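Local coordinates for lectin-like protein (Entamoeba histolytica HM-1:IMSS-A, PDB 5ZBT) that is of unknown function but, through its legume lectin-like domain related to that of ERGIC-53, may bind D-mannose, at residues V56-N61 / Y222-L227; L84-I89 / D167-R172; N178-I183 / D200-P205. All blocks are in the same frame, centred on the assembly; numbering follows the deposited sequence.

Interaction 1 (V56-N61 / Y222-L227); sequences VQITPN and YRVQSL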
loop_
_atom_site.group_PDB
_atom_site.type_symbol
_atom_site.label_atom_id
_atom_site.label_comp_id
_atom_site.label_asym_id
_atom_site.label_seq_id
_atom_site.Cartn_x
_atom_site.Cartn_y
_atom_site.Cartn_z
ATOM N N VAL A 56 -5.325 7.556 -9.480
ATOM C CA VAL A 56 -4.165 8.305 -9.018
ATOM C C VAL A 56 -2.922 7.578 -9.527
ATOM O O VAL A 56 -2.700 6.400 -9.212
ATOM C CB VAL A 56 -4.150 8.437 -7.488
ATOM C CG1 VAL A 56 -2.941 9.270 -7.019
ATOM C CG2 VAL A 56 -5.466 9.043 -6.981
ATOM N N GLN A 57 -2.125 8.265 -10.343
ATOM C CA GLN A 57 -0.849 7.717 -10.787
ATOM C C GLN A 57 0.151 7.842 -9.654
ATOM O O GLN A 57 0.344 8.937 -9.115
ATOM C CB GLN A 57 -0.335 8.444 -12.026
ATOM C CG GLN A 57 1.078 8.039 -12.432
ATOM C CD GLN A 57 1.668 8.967 -13.514
ATOM O OE1 GLN A 57 1.265 8.905 -14.681
ATOM N NE2 GLN A 57 2.592 9.846 -13.119
ATOM N N ILE A 58 0.750 6.721 -9.264
ATOM C CA ILE A 58 1.852 6.739 -8.308
ATOM C C ILE A 58 3.192 6.877 -9.026
ATOM O O ILE A 58 3.969 7.783 -8.717
ATOM C CB ILE A 58 1.793 5.481 -7.408
ATOM C CG1 ILE A 58 0.369 5.266 -6.898
ATOM C CG2 ILE A 58 2.728 5.616 -6.175
ATOM C CD1 ILE A 58 -0.077 6.389 -5.960
ATOM N N THR A 59 3.478 6.004 -10.008
ATOM C CA THR A 59 4.611 6.170 -10.917
ATOM C C THR A 59 4.155 6.119 -12.369
ATOM O O THR A 59 3.302 5.296 -12.728
ATOM C CB THR A 59 5.705 5.093 -10.737
ATOM O OG1 THR A 59 5.150 3.776 -10.920
ATOM C CG2 THR A 59 6.406 5.199 -9.401
ATOM N N PRO A 60 4.730 6.951 -13.234
ATOM C CA PRO A 60 4.610 6.739 -14.682
ATOM C C PRO A 60 5.691 5.765 -15.144
ATOM O O PRO A 60 6.546 5.344 -14.355
ATOM C CB PRO A 60 4.839 8.142 -15.253
ATOM C CG PRO A 60 5.859 8.713 -14.337
ATOM C CD PRO A 60 5.514 8.165 -12.934
ATOM N N ASN A 61 5.646 5.416 -16.436
ATOM C CA ASN A 61 6.737 4.656 -17.049
ATOM C C ASN A 61 8.086 5.333 -16.796
ATOM O O ASN A 61 8.185 6.562 -16.730
ATOM C CB ASN A 61 6.518 4.517 -18.557
ATOM C CG ASN A 61 5.388 3.562 -18.902
ATOM O OD1 ASN A 61 5.137 2.579 -18.199
ATOM N ND2 ASN A 61 4.702 3.845 -20.000
ATOM N N TYR A 222 2.597 2.275 -11.924
ATOM C CA TYR A 222 1.789 1.956 -10.751
ATOM C C TYR A 222 0.738 3.031 -10.551
ATOM O O TYR A 222 1.046 4.229 -10.580
ATOM C CB TYR A 222 2.650 1.810 -9.498
ATOM C CG TYR A 222 3.399 0.491 -9.473
ATOM C CD1 TYR A 222 2.756 -0.693 -9.119
ATOM C CD2 TYR A 222 4.742 0.428 -9.833
ATOM C CE1 TYR A 222 3.437 -1.908 -9.122
ATOM C CE2 TYR A 222 5.439 -0.783 -9.829
ATOM C CZ TYR A 222 4.779 -1.934 -9.479
ATOM O OH TYR A 222 5.469 -3.103 -9.485
ATOM N N ARG A 223 -0.517 2.605 -10.422
ATOM C CA ARG A 223 -1.610 3.557 -10.285
ATOM C C ARG A 223 -2.674 2.919 -9.410
ATOM O O ARG A 223 -2.749 1.692 -9.278
ATOM C CB ARG A 223 -2.152 3.986 -11.668
ATOM C CG ARG A 223 -1.018 4.042 -12.706
ATOM C CD ARG A 223 -1.393 4.118 -14.113
ATOM N NE ARG A 223 -2.377 3.124 -14.486
ATOM C CZ ARG A 223 -3.150 3.288 -15.545
ATOM N NH1 ARG A 223 -2.991 4.384 -16.272
ATOM N NH2 ARG A 223 -4.062 2.384 -15.870
ATOM N N VAL A 224 -3.486 3.771 -8.788
ATOM C CA VAL A 224 -4.450 3.344 -7.781
ATOM C C VAL A 224 -5.825 3.877 -8.172
ATOM O O VAL A 224 -5.988 5.081 -8.403
ATOM C CB VAL A 224 -4.027 3.828 -6.380
ATOM C CG1 VAL A 224 -5.175 3.758 -5.409
ATOM C CG2 VAL A 224 -2.865 2.989 -5.893
ATOM N N GLN A 225 -6.805 2.977 -8.270
ATOM C CA GLN A 225 -8.152 3.381 -8.652
ATOM C C GLN A 225 -8.913 4.022 -7.502
ATOM O O GLN A 225 -9.651 4.989 -7.713
ATOM C CB GLN A 225 -8.938 2.180 -9.156
ATOM C CG GLN A 225 -8.545 1.746 -10.526
ATOM C CD GLN A 225 -9.730 1.699 -11.450
ATOM O OE1 GLN A 225 -10.518 0.747 -11.412
ATOM N NE2 GLN A 225 -9.874 2.734 -12.290
ATOM N N SER A 226 -8.787 3.475 -6.296
ATOM C CA SER A 226 -9.568 3.953 -5.161
ATOM C C SER A 226 -8.999 3.378 -3.878
ATOM O O SER A 226 -8.301 2.358 -3.879
ATOM C CB SER A 226 -11.043 3.564 -5.278
ATOM O OG SER A 226 -11.162 2.162 -5.338
ATOM N N LEU A 227 -9.328 4.049 -2.783
ATOM C CA LEU A 227 -8.991 3.589 -1.447
ATOM C C LEU A 227 -10.217 3.814 -0.574
ATOM O O LEU A 227 -10.711 4.948 -0.470
ATOM C CB LEU A 227 -7.768 4.332 -0.908
ATOM C CG LEU A 227 -7.388 4.034 0.544
ATOM C CD1 LEU A 227 -6.937 2.570 0.739
ATOM C CD2 LEU A 227 -6.292 4.990 0.954
#
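V56 and V224 exchange a reciprocal pair of backbone hydrogen bonds: V56 N reaches V224 O at 2.8 Å with an N-H...O angle of 168°, and V224 N returns to V56 O. They form an antiparallel hydrogen-bonded pair. The next pair, Q57 with R223, is non-hydrogen-bonded, and its CA atoms draw in to 4.3 Å. At I58 the chain of 56-61 turns a corner, and regular pairing gives way to a fork: Y222 O accepts from both I58 N (2.8 Å) and T59 N (3.1 Å). T59 also answers with its side chain, OG1 taking the N-H of Y222 at 3.1 Å and 154°. A chi1 of 57° sets T59 OG1 between the backbone N and the carbonyl carbon, where it also lies at the edge of the Y222 ring, in its plane, 3.5 Å from Y222 CD2. N214 ND2 is a second partner of this hydroxyl. Beyond these bonds, I58 CG1 packs on V224 CG2 at 4.1 Å, their side chains crossing at a slant. The backbone of Q57 bears on R223 CB, whose guanidinium group leads away to N87 and to a cation-pi contact with Y55. Strand 220-231 lies between strands 56-59 and 80-90 in one sheet of the legume-lectin beta sandwich; I58 and Y222 meet A212 of strand 207-213 in the facing sheet, while V56 and I58 touch M69 of strand 66-71.

Interaction 2 (L84-I89 / D167-R172); sequences LKLNII and DGAVLR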
loop_
_atom_site.group_PDB
_atom_site.type_symbol
_atom_site.label_atom_id
_atom_site.label_comp_id
_atom_site.label_asym_id
_atom_site.label_seq_id
_atom_site.Cartn_x
_atom_site.Cartn_y
_atom_site.Cartn_z
ATOM N N LEU A 84 -7.629 -1.172 -1.200
ATOM C CA LEU A 84 -6.866 -0.392 -2.161
ATOM C C LEU A 84 -6.998 -1.068 -3.519
ATOM O O LEU A 84 -6.451 -2.155 -3.732
ATOM C CB LEU A 84 -5.404 -0.291 -1.740
ATOM C CG LEU A 84 -4.568 0.633 -2.626
ATOM C CD1 LEU A 84 -4.949 2.090 -2.348
ATOM C CD2 LEU A 84 -3.121 0.420 -2.366
ATOM N N LYS A 85 -7.727 -0.439 -4.432
ATOM C CA LYS A 85 -7.948 -1.018 -5.742
ATOM C C LYS A 85 -6.839 -0.581 -6.701
ATOM O O LYS A 85 -6.573 0.615 -6.860
ATOM C CB LYS A 85 -9.324 -0.620 -6.263
ATOM C CG LYS A 85 -9.746 -1.361 -7.519
ATOM C CD LYS A 85 -11.206 -1.116 -7.843
ATOM C CE LYS A 85 -11.521 -1.663 -9.211
ATOM N NZ LYS A 85 -12.984 -1.797 -9.431
ATOM N N LEU A 86 -6.215 -1.558 -7.343
ATOM C CA LEU A 86 -5.005 -1.395 -8.141
ATOM C C LEU A 86 -5.319 -1.225 -9.620
ATOM O O LEU A 86 -6.247 -1.839 -10.151
ATOM C CB LEU A 86 -4.101 -2.616 -7.978
ATOM C CG LEU A 86 -3.104 -2.730 -6.829
ATOM C CD1 LEU A 86 -3.643 -2.134 -5.572
ATOM C CD2 LEU A 86 -2.803 -4.196 -6.615
ATOM N N ASN A 87 -4.504 -0.405 -10.292
ATOM C CA ASN A 87 -4.524 -0.257 -11.756
ATOM C C ASN A 87 -3.060 -0.167 -12.202
ATOM O O ASN A 87 -2.492 0.928 -12.282
ATOM C CB ASN A 87 -5.329 0.976 -12.162
ATOM C CG ASN A 87 -5.536 1.089 -13.670
ATOM O OD1 ASN A 87 -5.067 0.259 -14.444
ATOM N ND2 ASN A 87 -6.243 2.135 -14.087
ATOM N N ILE A 88 -2.440 -1.319 -12.458
ATOM C CA ILE A 88 -1.005 -1.403 -12.741
ATOM C C ILE A 88 -0.808 -1.775 -14.211
ATOM O O ILE A 88 -1.391 -2.752 -14.693
ATOM C CB ILE A 88 -0.306 -2.415 -11.811
ATOM C CG1 ILE A 88 -0.453 -2.010 -10.344
ATOM C CG2 ILE A 88 1.184 -2.527 -12.129
ATOM C CD1 ILE A 88 -0.067 -3.128 -9.383
ATOM N N ILE A 89 0.013 -1.004 -14.920
ATOM C CA ILE A 89 0.251 -1.201 -16.350
ATOM C C ILE A 89 1.684 -1.667 -16.555
ATOM O O ILE A 89 2.627 -1.025 -16.076
ATOM C CB ILE A 89 -0.017 0.080 -17.161
ATOM C CG1 ILE A 89 -1.453 0.561 -16.959
ATOM C CG2 ILE A 89 0.232 -0.172 -18.633
ATOM C CD1 ILE A 89 -2.472 -0.544 -17.130
ATOM N N ASP A 167 -9.943 -5.782 -14.240
ATOM C CA ASP A 167 -10.845 -4.953 -13.448
ATOM C C ASP A 167 -10.171 -4.297 -12.252
ATOM O O ASP A 167 -10.810 -3.491 -11.574
ATOM C CB ASP A 167 -12.016 -5.787 -12.943
ATOM C CG ASP A 167 -12.735 -6.471 -14.051
ATOM O OD1 ASP A 167 -13.238 -5.768 -14.956
ATOM O OD2 ASP A 167 -12.776 -7.715 -14.031
ATOM N N GLY A 168 -8.919 -4.627 -11.962
ATOM C CA GLY A 168 -8.261 -4.035 -10.820
ATOM C C GLY A 168 -8.344 -4.876 -9.563
ATOM O O GLY A 168 -9.402 -4.957 -8.922
ATOM N N ALA A 169 -7.229 -5.517 -9.213
ATOM C CA ALA A 169 -7.149 -6.243 -7.958
ATOM C C ALA A 169 -7.320 -5.276 -6.788
ATOM O O ALA A 169 -7.058 -4.072 -6.898
ATOM C CB ALA A 169 -5.815 -6.985 -7.858
ATOM N N VAL A 170 -7.772 -5.818 -5.660
ATOM C CA VAL A 170 -8.046 -5.048 -4.456
ATOM C C VAL A 170 -7.223 -5.655 -3.331
ATOM O O VAL A 170 -7.426 -6.822 -2.965
ATOM C CB VAL A 170 -9.536 -5.052 -4.114
ATOM C CG1 VAL A 170 -9.808 -4.218 -2.871
ATOM C CG2 VAL A 170 -10.331 -4.543 -5.316
ATOM N N LEU A 171 -6.270 -4.884 -2.808
ATOM C CA LEU A 171 -5.525 -5.281 -1.624
ATOM C C LEU A 171 -6.365 -4.993 -0.386
ATOM O O LEU A 171 -6.847 -3.869 -0.205
ATOM C CB LEU A 171 -4.188 -4.533 -1.570
ATOM C CG LEU A 171 -3.402 -4.610 -0.258
ATOM C CD1 LEU A 171 -2.841 -6.021 -0.044
ATOM C CD2 LEU A 171 -2.274 -3.557 -0.220
ATOM N N ARG A 172 -6.560 -6.006 0.458
ATOM C CA ARG A 172 -7.444 -5.878 1.617
ATOM C C ARG A 172 -6.625 -5.972 2.903
ATOM O O ARG A 172 -5.964 -6.985 3.153
ATOM C CB ARG A 172 -8.551 -6.937 1.593
ATOM C CG ARG A 172 -9.627 -6.752 2.674
ATOM C CD ARG A 172 -10.674 -7.886 2.723
ATOM N NE ARG A 172 -10.997 -8.416 1.399
ATOM C CZ ARG A 172 -11.755 -7.795 0.504
ATOM N NH1 ARG A 172 -12.309 -6.619 0.787
ATOM N NH2 ARG A 172 -11.946 -8.346 -0.682
#
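L84 opens the pairing with a two-way backbone exchange with L171: L84 N to L171 O at 3.0 Å, and L171 N to L84 O at 2.9 Å. The L84 and L171 side chains share one face of the sheet, CB to CB 4.4 Å, and both reach V100 of the other sheet. K85 faces the other way with V170, a non-hydrogen-bonded pair with CA atoms 4.2 Å apart, and its CG rests on V170 CG2 at 3.9 Å. The axes of 84-86 and 170-172 run 152° apart, so the strands are antiparallel neighbours within a sheet of the legume-lectin beta sandwich, strand 80-90 being flanked by 170-176 and 220-231. Extended from CG onward, with CG anti to N (chi1 -170°), the K85 chain runs beside the loop that leads into strand 170-176, bringing CE to 3.1 Å from D167 O. L86 N donates to A169 O at 2.7 Å, the N-H...O angle being 169°. The L86 carbonyl oxygen comes to 3.1 Å from G168 CA. The L86 side chain packs through CD2 on A169 CB, and I162 adds to its surroundings.

Interaction 3 (N178-I183 / D200-P205); sequences NEKKLI and DIDIPP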
loop_
_atom_site.group_PDB
_atom_site.type_symbol
_atom_site.label_atom_id
_atom_site.label_comp_id
_atom_site.label_asym_id
_atom_site.label_seq_id
_atom_site.Cartn_x
_atom_site.Cartn_y
_atom_site.Cartn_z
ATOM N N ASN A 178 -9.256 -5.408 19.296
ATOM C CA ASN A 178 -9.286 -6.224 20.510
ATOM C C ASN A 178 -8.460 -7.497 20.350
ATOM O O ASN A 178 -7.738 -7.899 21.271
ATOM C CB ASN A 178 -10.730 -6.562 20.877
ATOM C CG ASN A 178 -11.452 -5.394 21.510
ATOM O OD1 ASN A 178 -10.884 -4.307 21.685
ATOM N ND2 ASN A 178 -12.710 -5.611 21.872
ATOM N N GLU A 179 -8.551 -8.152 19.196
ATOM C CA GLU A 179 -7.801 -9.385 18.998
ATOM C C GLU A 179 -6.346 -9.150 18.654
ATOM O O GLU A 179 -5.576 -10.117 18.638
ATOM C CB GLU A 179 -8.442 -10.217 17.896
ATOM C CG GLU A 179 -9.934 -10.384 18.072
ATOM C CD GLU A 179 -10.467 -11.586 17.317
ATOM O OE1 GLU A 179 -11.656 -11.550 16.917
ATOM O OE2 GLU A 179 -9.696 -12.558 17.107
ATOM N N LYS A 180 -5.958 -7.907 18.365
ATOM C CA LYS A 180 -4.599 -7.595 17.918
ATOM C C LYS A 180 -4.205 -8.479 16.737
ATOM O O LYS A 180 -3.106 -9.044 16.679
ATOM C CB LYS A 180 -3.599 -7.712 19.070
ATOM C CG LYS A 180 -3.860 -6.686 20.177
ATOM C CD LYS A 180 -2.655 -6.514 21.082
ATOM C CE LYS A 180 -2.936 -5.513 22.191
ATOM N NZ LYS A 180 -3.030 -4.125 21.660
ATOM N N LYS A 181 -5.122 -8.588 15.779
ATOM C CA LYS A 181 -4.971 -9.475 14.637
ATOM C C LYS A 181 -5.014 -8.656 13.357
ATOM O O LYS A 181 -5.978 -7.915 13.119
ATOM C CB LYS A 181 -6.066 -10.536 14.626
ATOM C CG LYS A 181 -5.666 -11.789 13.902
ATOM C CD LYS A 181 -6.870 -12.439 13.284
ATOM C CE LYS A 181 -7.329 -13.664 14.027
ATOM N NZ LYS A 181 -8.250 -14.465 13.137
ATOM N N LEU A 182 -3.972 -8.788 12.544
ATOM C CA LEU A 182 -3.915 -8.174 11.228
ATOM C C LEU A 182 -4.088 -9.258 10.169
ATOM O O LEU A 182 -3.469 -10.320 10.254
ATOM C CB LEU A 182 -2.596 -7.431 11.034
ATOM C CG LEU A 182 -2.385 -6.800 9.665
ATOM C CD1 LEU A 182 -3.151 -5.504 9.600
ATOM C CD2 LEU A 182 -0.912 -6.570 9.412
ATOM N N ILE A 183 -4.936 -8.992 9.184
ATOM C CA ILE A 183 -5.223 -9.939 8.115
ATOM C C ILE A 183 -5.056 -9.215 6.790
ATOM O O ILE A 183 -5.617 -8.132 6.600
ATOM C CB ILE A 183 -6.639 -10.539 8.241
ATOM C CG1 ILE A 183 -6.804 -11.204 9.613
ATOM C CG2 ILE A 183 -6.904 -11.541 7.136
ATOM C CD1 ILE A 183 -8.123 -11.910 9.800
ATOM N N ASP A 200 -1.325 -11.073 17.599
ATOM C CA ASP A 200 -0.642 -10.294 18.638
ATOM C C ASP A 200 0.259 -9.198 18.045
ATOM O O ASP A 200 1.414 -9.012 18.435
ATOM C CB ASP A 200 0.142 -11.221 19.576
ATOM C CG ASP A 200 0.598 -10.517 20.835
ATOM O OD1 ASP A 200 -0.260 -9.921 21.529
ATOM O OD2 ASP A 200 1.818 -10.553 21.127
ATOM N N ILE A 201 -0.289 -8.444 17.097
ATOM C CA ILE A 201 0.416 -7.335 16.467
ATOM C C ILE A 201 -0.328 -6.057 16.817
ATOM O O ILE A 201 -1.562 -6.005 16.737
ATOM C CB ILE A 201 0.537 -7.525 14.944
ATOM C CG1 ILE A 201 1.215 -6.330 14.286
ATOM C CG2 ILE A 201 -0.824 -7.794 14.300
ATOM C CD1 ILE A 201 1.492 -6.584 12.801
ATOM N N ASP A 202 0.416 -5.051 17.249
ATOM C CA ASP A 202 -0.136 -3.792 17.711
ATOM C C ASP A 202 -0.031 -2.756 16.610
ATOM O O ASP A 202 0.974 -2.701 15.901
ATOM C CB ASP A 202 0.619 -3.315 18.945
ATOM C CG ASP A 202 -0.178 -3.499 20.211
ATOM O OD1 ASP A 202 0.404 -3.286 21.292
ATOM O OD2 ASP A 202 -1.384 -3.831 20.117
ATOM N N ILE A 203 -1.071 -1.941 16.472
ATOM C CA ILE A 203 -1.048 -0.809 15.544
ATOM C C ILE A 203 -1.408 0.456 16.311
ATOM O O ILE A 203 -2.597 0.733 16.538
ATOM C CB ILE A 203 -1.995 -1.016 14.351
ATOM C CG1 ILE A 203 -1.663 -2.331 13.636
ATOM C CG2 ILE A 203 -1.885 0.149 13.390
ATOM C CD1 ILE A 203 -2.539 -2.622 12.456
ATOM N N PRO A 204 -0.427 1.251 16.719
ATOM C CA PRO A 204 -0.719 2.545 17.349
ATOM C C PRO A 204 -1.291 3.516 16.329
ATOM O O PRO A 204 -1.321 3.203 15.129
ATOM C CB PRO A 204 0.662 3.007 17.853
ATOM C CG PRO A 204 1.574 1.826 17.708
ATOM C CD PRO A 204 1.016 1.016 16.583
ATOM N N PRO A 205 -1.749 4.697 16.749
ATOM C CA PRO A 205 -2.157 5.720 15.766
ATOM C C PRO A 205 -1.123 5.877 14.648
ATOM O O PRO A 205 0.084 5.795 14.880
ATOM C CB PRO A 205 -2.271 6.990 16.612
ATOM C CG PRO A 205 -2.615 6.488 18.000
ATOM C CD PRO A 205 -1.967 5.136 18.149
#
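K180 O receives the N-H of I201 at 2.9 Å with an N-H...O angle of 167°; it is the one backbone hydrogen bond between 178-183 and 200-205. Beside it, I201 CG2 comes to 3.5 Å from K180 O and lies 3.7 Å from L182 CB, so this methyl branch spans both residues. L182, its CG anti to N (chi1 177°), sends CD1 to I203 CD1 at 4.1 Å, the two side chains crossing at about a right angle. On the outer side the K180 and D202 side chains approach each other at a slant as an ion pair, NZ towards OD2, whose modelled geometry is doubtful because the atoms stand too close. K180 has positive phi and psi, and with K181 it faces L176 in a G1 beta bulge, just where strand 181-188 begins. Y175 OH hydrogen-bonds to I201 O, and the Y175 side chain touches K180, L182 and D202 and so probably steadies the loop from the side of strand 170-176. The loop carries the chain from strand 191-198 toward strand 207-213, and I201 and I203 lie on I122 of strand 122-127 in the opposing sheet of the legume-lectin beta sandwich.

From the N terminus, strand 56-59 comes first and its partner in strand 220-231 last, so interaction 1 closes a loop with 160 residues between its segments, and the other two contacts lie nested within it. Interaction 2 then joins 84-89 to 167-172, and interaction 3 opens only after it has closed: the two stand in series. Interactions 1 and 2 touch, because strands 220-231 and 80-90 are neighbours; Q225 N approaches K85 O at 2.8 Å, and V224 packs on L84. Interaction 3, centred about 28 Å from the centre of interaction 1 and on the opposite side of the chain's centre, ties the same sheet to the loop leading into the other.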